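Uncharacterized protein (Bacteroides fragilis, PDB 3EWL) is of unknown function, but its C-terminal part, the piece described here, forms a thioredoxin-like domain that may carry out thiol-disulfide exchange. Local coordinates at residues K44-F49 and V83-G88; E76-K81 and V91-A96; I113-G118 and V122-T127. All blocks are in the same frame, centred on the assembly; numbering follows the deposited sequence.

Contact 1 (K44-F49 and V83-G88); sequences KFEKLF and VYMPQG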
# COMPACT_ATOMS: atom_id res chain seq x y z
N LYS A 44 13.83 2.38 1.82
CA LYS A 44 14.05 3.29 2.95
C LYS A 44 12.78 3.59 3.71
O LYS A 44 12.81 3.63 4.94
CB LYS A 44 14.71 4.62 2.51
CG LYS A 44 16.11 4.42 1.90
CD LYS A 44 16.70 5.72 1.26
CE LYS A 44 17.00 6.86 2.31
NZ LYS A 44 15.85 7.83 2.55
N PHE A 45 11.68 3.83 2.99
CA PHE A 45 10.39 4.05 3.63
C PHE A 45 10.00 2.81 4.47
O PHE A 45 9.56 2.93 5.63
CB PHE A 45 9.27 4.35 2.59
CG PHE A 45 7.94 4.65 3.23
CD1 PHE A 45 7.53 5.96 3.44
CD2 PHE A 45 7.13 3.61 3.70
CE1 PHE A 45 6.34 6.25 4.06
CE2 PHE A 45 5.91 3.89 4.33
CZ PHE A 45 5.52 5.21 4.51
N GLU A 46 10.11 1.63 3.85
CA GLU A 46 9.85 0.33 4.49
C GLU A 46 10.67 0.21 5.78
O GLU A 46 10.12 -0.14 6.81
CB GLU A 46 10.17 -0.85 3.56
CG GLU A 46 9.23 -1.03 2.38
CD GLU A 46 9.88 -1.77 1.18
OE1 GLU A 46 9.34 -1.66 0.04
OE2 GLU A 46 10.90 -2.44 1.37
N LYS A 47 11.96 0.54 5.72
CA LYS A 47 12.85 0.52 6.88
C LYS A 47 12.41 1.49 7.98
O LYS A 47 12.40 1.13 9.15
CB LYS A 47 14.29 0.84 6.44
CG LYS A 47 15.31 0.81 7.59
CD LYS A 47 16.60 1.45 7.21
CE LYS A 47 17.60 1.33 8.33
NZ LYS A 47 17.29 2.32 9.40
N LEU A 48 12.07 2.72 7.60
CA LEU A 48 11.69 3.74 8.59
C LEU A 48 10.35 3.41 9.24
O LEU A 48 10.18 3.59 10.44
CB LEU A 48 11.59 5.13 7.95
CG LEU A 48 12.82 5.90 7.51
CD1 LEU A 48 12.38 7.27 6.97
CD2 LEU A 48 13.84 6.06 8.64
N PHE A 49 9.40 2.96 8.42
CA PHE A 49 8.07 2.60 8.91
C PHE A 49 8.18 1.61 10.09
O PHE A 49 7.49 1.77 11.09
CB PHE A 49 7.23 2.01 7.76
CG PHE A 49 5.78 1.80 8.10
CD1 PHE A 49 4.83 2.76 7.74
CD2 PHE A 49 5.38 0.66 8.80
CE1 PHE A 49 3.47 2.58 8.06
CE2 PHE A 49 4.04 0.45 9.13
CZ PHE A 49 3.08 1.42 8.76
N VAL A 83 8.92 -11.48 -0.91
CA VAL A 83 9.31 -12.25 0.25
C VAL A 83 10.17 -11.50 1.24
O VAL A 83 10.27 -11.91 2.41
CB VAL A 83 10.09 -13.49 -0.28
CG1 VAL A 83 11.15 -13.96 0.73
CG2 VAL A 83 9.12 -14.56 -0.69
N TYR A 84 10.78 -10.39 0.81
CA TYR A 84 11.60 -9.58 1.71
C TYR A 84 10.85 -8.34 2.25
O TYR A 84 11.39 -7.56 3.01
CB TYR A 84 12.85 -9.15 0.98
CG TYR A 84 13.78 -10.30 0.70
CD1 TYR A 84 14.75 -10.67 1.64
CD2 TYR A 84 13.69 -11.04 -0.51
CE1 TYR A 84 15.62 -11.75 1.41
CE2 TYR A 84 14.58 -12.13 -0.76
CZ TYR A 84 15.53 -12.47 0.22
OH TYR A 84 16.41 -13.50 0.03
N MSE A 85 9.63 -8.15 1.79
CA MSE A 85 8.81 -7.00 2.18
C MSE A 85 8.41 -7.11 3.64
O MSE A 85 8.40 -8.21 4.21
CB MSE A 85 7.54 -6.97 1.32
CG MSE A 85 7.82 -6.52 -0.10
SE MSE A 85 8.47 -4.67 -0.18
CE MSE A 85 6.78 -3.66 0.00
N PRO A 86 8.08 -5.97 4.25
CA PRO A 86 7.88 -5.98 5.70
C PRO A 86 6.87 -7.02 6.19
O PRO A 86 5.77 -7.18 5.65
CB PRO A 86 7.36 -4.56 5.99
CG PRO A 86 7.92 -3.73 4.93
CD PRO A 86 7.89 -4.61 3.70
N GLN A 87 7.26 -7.72 7.24
CA GLN A 87 6.41 -8.71 7.85
C GLN A 87 5.06 -8.12 8.30
O GLN A 87 5.01 -7.07 8.91
CB GLN A 87 7.18 -9.28 9.05
CG GLN A 87 7.56 -10.70 8.90
CD GLN A 87 6.32 -11.58 8.95
OE1 GLN A 87 5.42 -11.37 9.80
NE2 GLN A 87 6.25 -12.56 8.03
N GLY A 88 3.95 -8.79 7.99
CA GLY A 88 2.64 -8.22 8.37
C GLY A 88 1.93 -7.44 7.26
O GLY A 88 0.72 -7.29 7.29
O HOH W 1 11.70 -5.20 0.86
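Glu46 on helix 40-50 lies across Met85 and Pro86 in a small, buried helix-to-loop contact, where the loop leading from helix 75-82 into strand 90-93 passes the helix. It buries 146 Å², both sides summed, and no direct hydrogen bond crosses; the work is done by one acidic side chain with two different surfaces. Its aliphatic part takes the proline: Glu46 CB and Pro86 CG are 3.9 Å apart, Glu46 CG is just as near that atom, and the two side chains run at about a right angle. Further out, the carboxylate comes up against the end of Met85, which is modelled as selenomethionine. Glu46 OE1 stands 3.1 Å from Met85 SE and 3.2 Å from Met85 CE, a close approach of an oxygen to the selenium and its methyl. Met85 turns at chi2 (-64°) and again at chi3 (-79°), and the two bends bring SE and CE back against the flat face of the carboxylate, which Glu46, extended beyond CG, presents to them. Arg43 makes a salt bridge to OE1 and is the strongest polar partner of the carboxylate. The other oxygen is served by a water: it donates to Glu46 OE2 at 2.9 Å and, weakly, to Tyr84 O at 3.2 Å, giving the loop an indirect polar link to the helix. Phe33 of strand 29-34 touches both Glu46 and Met85. Glu46 also touches the Cys39/Cys42 CxxC pattern, whose thiols are free in this model and whose redox role is only inferred; its place, at the start of the helix that follows strand 29-34, is that of the redox motif in thioredoxins, consistent with a thioredoxin-like fold.

Contact 2 (E76-K81 and V91-A96); sequences EEWATK and VGWNKA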
# COMPACT_ATOMS: atom_id res chain seq x y z
N GLU A 76 8.18 -11.35 -12.27
CA GLU A 76 9.25 -12.22 -11.78
C GLU A 76 10.08 -11.54 -10.71
O GLU A 76 10.22 -12.07 -9.62
CB GLU A 76 10.13 -12.78 -12.91
CG GLU A 76 9.33 -13.65 -13.87
CD GLU A 76 10.18 -14.56 -14.75
OE1 GLU A 76 10.23 -14.28 -15.97
OE2 GLU A 76 10.79 -15.56 -14.25
N GLU A 77 10.58 -10.34 -11.01
CA GLU A 77 11.30 -9.52 -10.04
C GLU A 77 10.45 -9.16 -8.80
O GLU A 77 10.92 -9.21 -7.67
CB GLU A 77 11.72 -8.23 -10.74
CG GLU A 77 12.98 -7.60 -10.20
CD GLU A 77 14.18 -7.74 -11.16
OE1 GLU A 77 14.78 -8.85 -11.23
OE2 GLU A 77 14.54 -6.72 -11.83
N TRP A 78 9.20 -8.75 -9.04
CA TRP A 78 8.20 -8.53 -7.98
C TRP A 78 8.12 -9.71 -7.01
O TRP A 78 8.29 -9.55 -5.81
CB TRP A 78 6.81 -8.33 -8.60
CG TRP A 78 5.74 -8.39 -7.52
CD1 TRP A 78 5.51 -7.47 -6.56
CD2 TRP A 78 4.81 -9.45 -7.28
NE1 TRP A 78 4.52 -7.88 -5.72
CE2 TRP A 78 4.04 -9.09 -6.16
CE3 TRP A 78 4.54 -10.68 -7.91
CZ2 TRP A 78 3.02 -9.90 -5.64
CZ3 TRP A 78 3.53 -11.50 -7.39
CH2 TRP A 78 2.78 -11.09 -6.27
N ALA A 79 7.84 -10.90 -7.55
CA ALA A 79 7.74 -12.13 -6.75
C ALA A 79 9.02 -12.46 -5.94
O ALA A 79 8.97 -12.75 -4.74
CB ALA A 79 7.36 -13.29 -7.64
N THR A 80 10.17 -12.42 -6.60
CA THR A 80 11.43 -12.69 -5.90
C THR A 80 11.55 -11.82 -4.64
O THR A 80 11.96 -12.29 -3.56
CB THR A 80 12.62 -12.45 -6.86
OG1 THR A 80 12.61 -13.44 -7.88
CG2 THR A 80 13.98 -12.55 -6.12
N LYS A 81 11.20 -10.54 -4.78
CA LYS A 81 11.43 -9.58 -3.71
C LYS A 81 10.28 -9.47 -2.74
O LYS A 81 10.43 -8.92 -1.65
CB LYS A 81 11.76 -8.21 -4.29
CG LYS A 81 12.99 -8.21 -5.19
CD LYS A 81 14.19 -8.27 -4.34
CE LYS A 81 15.16 -7.25 -4.82
NZ LYS A 81 16.06 -7.99 -5.76
N VAL A 91 1.28 -8.05 0.44
CA VAL A 91 2.12 -7.66 -0.69
C VAL A 91 1.47 -8.21 -1.96
O VAL A 91 1.31 -9.43 -2.07
CB VAL A 91 3.53 -8.25 -0.53
CG1 VAL A 91 4.39 -7.92 -1.75
CG2 VAL A 91 4.14 -7.73 0.75
N GLY A 92 1.05 -7.32 -2.87
CA GLY A 92 0.26 -7.74 -4.03
C GLY A 92 0.73 -7.17 -5.36
O GLY A 92 1.38 -6.15 -5.40
N TRP A 93 0.40 -7.85 -6.45
CA TRP A 93 0.68 -7.38 -7.80
C TRP A 93 -0.67 -7.18 -8.48
O TRP A 93 -1.48 -8.09 -8.49
CB TRP A 93 1.50 -8.45 -8.59
CG TRP A 93 1.65 -8.21 -10.10
CD1 TRP A 93 1.99 -7.04 -10.70
CD2 TRP A 93 1.51 -9.19 -11.15
NE1 TRP A 93 2.05 -7.22 -12.06
CE2 TRP A 93 1.77 -8.52 -12.37
CE3 TRP A 93 1.21 -10.57 -11.17
CZ2 TRP A 93 1.71 -9.18 -13.62
CZ3 TRP A 93 1.14 -11.22 -12.41
CH2 TRP A 93 1.39 -10.53 -13.62
N ASN A 94 -0.88 -6.01 -9.08
CA ASN A 94 -2.09 -5.72 -9.87
C ASN A 94 -1.97 -6.43 -11.22
O ASN A 94 -1.68 -5.80 -12.23
CB ASN A 94 -2.23 -4.20 -10.04
CG ASN A 94 -3.50 -3.77 -10.81
OD1 ASN A 94 -3.41 -2.94 -11.73
ND2 ASN A 94 -4.68 -4.31 -10.42
N LYS A 95 -2.16 -7.75 -11.20
CA LYS A 95 -2.01 -8.64 -12.37
C LYS A 95 -2.92 -8.13 -13.49
O LYS A 95 -2.51 -8.12 -14.66
CB LYS A 95 -2.37 -10.08 -11.96
CG LYS A 95 -2.22 -11.21 -13.02
CD LYS A 95 -2.47 -12.58 -12.33
CE LYS A 95 -2.41 -13.79 -13.31
NZ LYS A 95 -3.48 -13.65 -14.41
N ALA A 96 -4.12 -7.67 -13.13
CA ALA A 96 -5.05 -7.12 -14.14
C ALA A 96 -4.48 -5.93 -14.93
O ALA A 96 -4.88 -5.72 -16.07
CB ALA A 96 -6.42 -6.80 -13.52
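Within the beta-alpha-beta unit formed by strand 64-70, helix 75-82 and strand 90-93, Trp78 of the connecting helix presses its indole onto Gly92 and Trp93 of the second strand. Helix 76-81 and strand 91-93 run almost antiparallel, at 170°, with a closest approach of 9.6 Å between their axes, and the indole spans from the helix to the strand. The clearest interaction is a CH-pi contact: Trp93 CB sits 3.5 Å from the centroid of the six-membered ring of Trp78, only 6° off the ring normal. Trp78 gets there because its CG stands anti to the backbone N (chi1 168°), throwing the ring from the helix toward the strand. The same ring bears on the strand backbone, with Trp78 CZ2 3.4 Å from Trp93 N and 3.6 Å from Gly92 C. Val91 adds a methyl, its CG1 lying 4.0 Å from Trp78 NE1. The two indoles are not stacked; they meet obliquely, and beyond CB the Trp93 ring leads away from 76-81 and touches Arg75 at the start of the same helix. There Trp93 NE1 is satisfied by a hydrogen bond to Asp72 O, which pins the second indole by its polar corner. Strand 64-70 runs alongside, bonding through Ala68 and Tyr70 to Gly92 and offering the Tyr70 ring nearly parallel to Trp78, while Val13 of strand 11-13 touches Trp93.

Contact 3 (I113-G118 and V122-T127); sequences IYLLDG and VILKDT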
# COMPACT_ATOMS: atom_id res chain seq x y z
N ILE A 113 2.07 6.89 -1.48
CA ILE A 113 1.34 6.39 -0.36
C ILE A 113 0.00 7.13 -0.28
O ILE A 113 -0.04 8.38 -0.43
CB ILE A 113 2.16 6.65 0.89
CG1 ILE A 113 3.49 5.89 0.81
CG2 ILE A 113 1.41 6.20 2.13
CD1 ILE A 113 4.69 6.78 1.07
N TYR A 114 -1.04 6.37 0.01
CA TYR A 114 -2.36 6.90 0.35
C TYR A 114 -2.81 6.32 1.69
O TYR A 114 -2.61 5.13 1.96
CB TYR A 114 -3.41 6.52 -0.74
CG TYR A 114 -3.28 7.20 -2.09
CD1 TYR A 114 -4.31 8.00 -2.59
CD2 TYR A 114 -2.16 7.03 -2.90
CE1 TYR A 114 -4.23 8.61 -3.83
CE2 TYR A 114 -2.07 7.67 -4.14
CZ TYR A 114 -3.11 8.46 -4.58
OH TYR A 114 -3.09 9.11 -5.79
N LEU A 115 -3.44 7.14 2.53
CA LEU A 115 -4.14 6.61 3.68
C LEU A 115 -5.67 6.59 3.43
O LEU A 115 -6.25 7.59 3.01
CB LEU A 115 -3.80 7.44 4.91
CG LEU A 115 -4.35 6.84 6.21
CD1 LEU A 115 -3.82 5.44 6.48
CD2 LEU A 115 -3.95 7.77 7.33
N LEU A 116 -6.31 5.45 3.68
CA LEU A 116 -7.75 5.35 3.52
C LEU A 116 -8.33 5.10 4.89
O LEU A 116 -7.66 4.48 5.73
CB LEU A 116 -8.14 4.14 2.63
CG LEU A 116 -7.30 3.86 1.42
CD1 LEU A 116 -7.83 2.64 0.69
CD2 LEU A 116 -7.26 5.11 0.51
N ASP A 117 -9.58 5.53 5.10
CA ASP A 117 -10.28 5.31 6.35
C ASP A 117 -11.07 4.02 6.30
O ASP A 117 -10.83 3.16 5.45
CB ASP A 117 -11.21 6.49 6.66
CG ASP A 117 -12.50 6.53 5.78
OD1 ASP A 117 -12.80 5.65 4.94
OD2 ASP A 117 -13.27 7.49 5.98
N GLY A 118 -12.03 3.90 7.21
CA GLY A 118 -12.82 2.70 7.38
C GLY A 118 -13.73 2.43 6.21
O GLY A 118 -14.04 1.28 5.93
N VAL A 122 -10.38 8.16 0.67
CA VAL A 122 -9.02 8.67 0.68
C VAL A 122 -8.91 9.82 1.70
O VAL A 122 -9.53 10.87 1.52
CB VAL A 122 -8.58 9.18 -0.71
CG1 VAL A 122 -7.24 9.86 -0.62
CG2 VAL A 122 -8.55 8.04 -1.76
N ILE A 123 -8.20 9.60 2.81
CA ILE A 123 -8.08 10.66 3.81
C ILE A 123 -6.73 11.36 3.72
O ILE A 123 -6.61 12.52 4.05
CB ILE A 123 -8.45 10.22 5.31
CG1 ILE A 123 -7.59 9.11 5.82
CG2 ILE A 123 -9.94 9.86 5.51
CD1 ILE A 123 -7.74 8.91 7.34
N LEU A 124 -5.69 10.66 3.27
CA LEU A 124 -4.45 11.34 2.88
C LEU A 124 -4.07 10.83 1.51
O LEU A 124 -3.99 9.61 1.30
CB LEU A 124 -3.29 11.12 3.87
CG LEU A 124 -3.32 11.69 5.28
CD1 LEU A 124 -2.05 11.27 6.03
CD2 LEU A 124 -3.43 13.23 5.28
N LYS A 125 -3.84 11.78 0.59
CA LYS A 125 -3.52 11.49 -0.80
C LYS A 125 -2.02 11.71 -1.13
O LYS A 125 -1.49 12.77 -0.84
CB LYS A 125 -4.42 12.31 -1.73
CG LYS A 125 -3.76 12.59 -3.09
CD LYS A 125 -4.70 12.78 -4.22
CE LYS A 125 -3.89 12.67 -5.50
NZ LYS A 125 -4.80 12.36 -6.60
N ASP A 126 -1.34 10.73 -1.72
CA ASP A 126 0.07 10.90 -2.13
C ASP A 126 0.88 11.60 -1.02
O ASP A 126 1.51 12.66 -1.23
CB ASP A 126 0.16 11.71 -3.42
CG ASP A 126 1.59 11.81 -3.98
OD1 ASP A 126 2.49 11.07 -3.52
OD2 ASP A 126 1.81 12.63 -4.91
N THR A 127 0.87 10.99 0.15
CA THR A 127 1.28 11.66 1.35
C THR A 127 2.72 11.29 1.77
O THR A 127 3.44 10.57 1.03
CB THR A 127 0.20 11.43 2.43
OG1 THR A 127 0.48 12.21 3.59
CG2 THR A 127 0.08 9.94 2.79
O HOH W 2 3.32 9.51 -1.52
O HOH W 3 -5.08 9.48 -8.12
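Leu115 O is gripped by two successive amides of the partner strand, Ile123 N at 2.8 Å and Leu124 N at 3.1 Å, the second bond nearly straight (170°). This is a classic beta bulge: Ile123 and Leu124 both face Leu115 in the antiparallel hairpin. Leu115 N answers with a bond to Leu124 O, and further along Thr127 N donates to Ile113 O at 2.8 Å. A water ties off that end, accepting from Ile113 N and donating to Asp126 OD1 and Thr127 O. Leu115 packs CB to CB on Leu124, and its CG, trans to its own backbone N (chi1 -172°), sends the branched end against Ile123 CD1; Leu116 CD2 touches Val122 CG2 on the other face. Tyr114 lies alongside Lys125, and a water 3.1 Å from Tyr114 OH accepts a weak bond from Lys125 NZ; Asp126 N stands 3.8 Å above the centre of the phenol ring, and Val122 CG1 meets the ring edge. Asp126 also forms a salt bridge with Arg108, and Thr127 OG1 hydrogen-bonds Gln131 OE1. Leu132 and Leu136 of helix 129-137 cover Leu115. Strand 112-116 pairs on its far side with strand 29-34, so 122-124 is the outermost strand, with Gly4 and Met5 bonded to Val122.

Contacts 2 and 3 reach opposite ends of the five-stranded sheet of the thioredoxin-like fold, through its outermost strands 90-93 and 122-124, with centres 22 Å apart on opposite sides of the chain's centre. Contact 1, helix against loop, packs beside the sheet and touches contacts 2 and 3: Met85 CB packs on Val91 CG2 at 3.5 Å, and Phe45 CE1 on Ile113 CD1 at 3.4 Å. Contacts 1 and 2 are buried, and each rests on one helix residue without direct cross-segment hydrogen bonds, a carboxylate against selenium in the first and an indole over a methylene in the second. Contact 3, only partly buried, combines main-chain hydrogen bonds with apolar packing on both faces; waters bridge contacts 1 and 3.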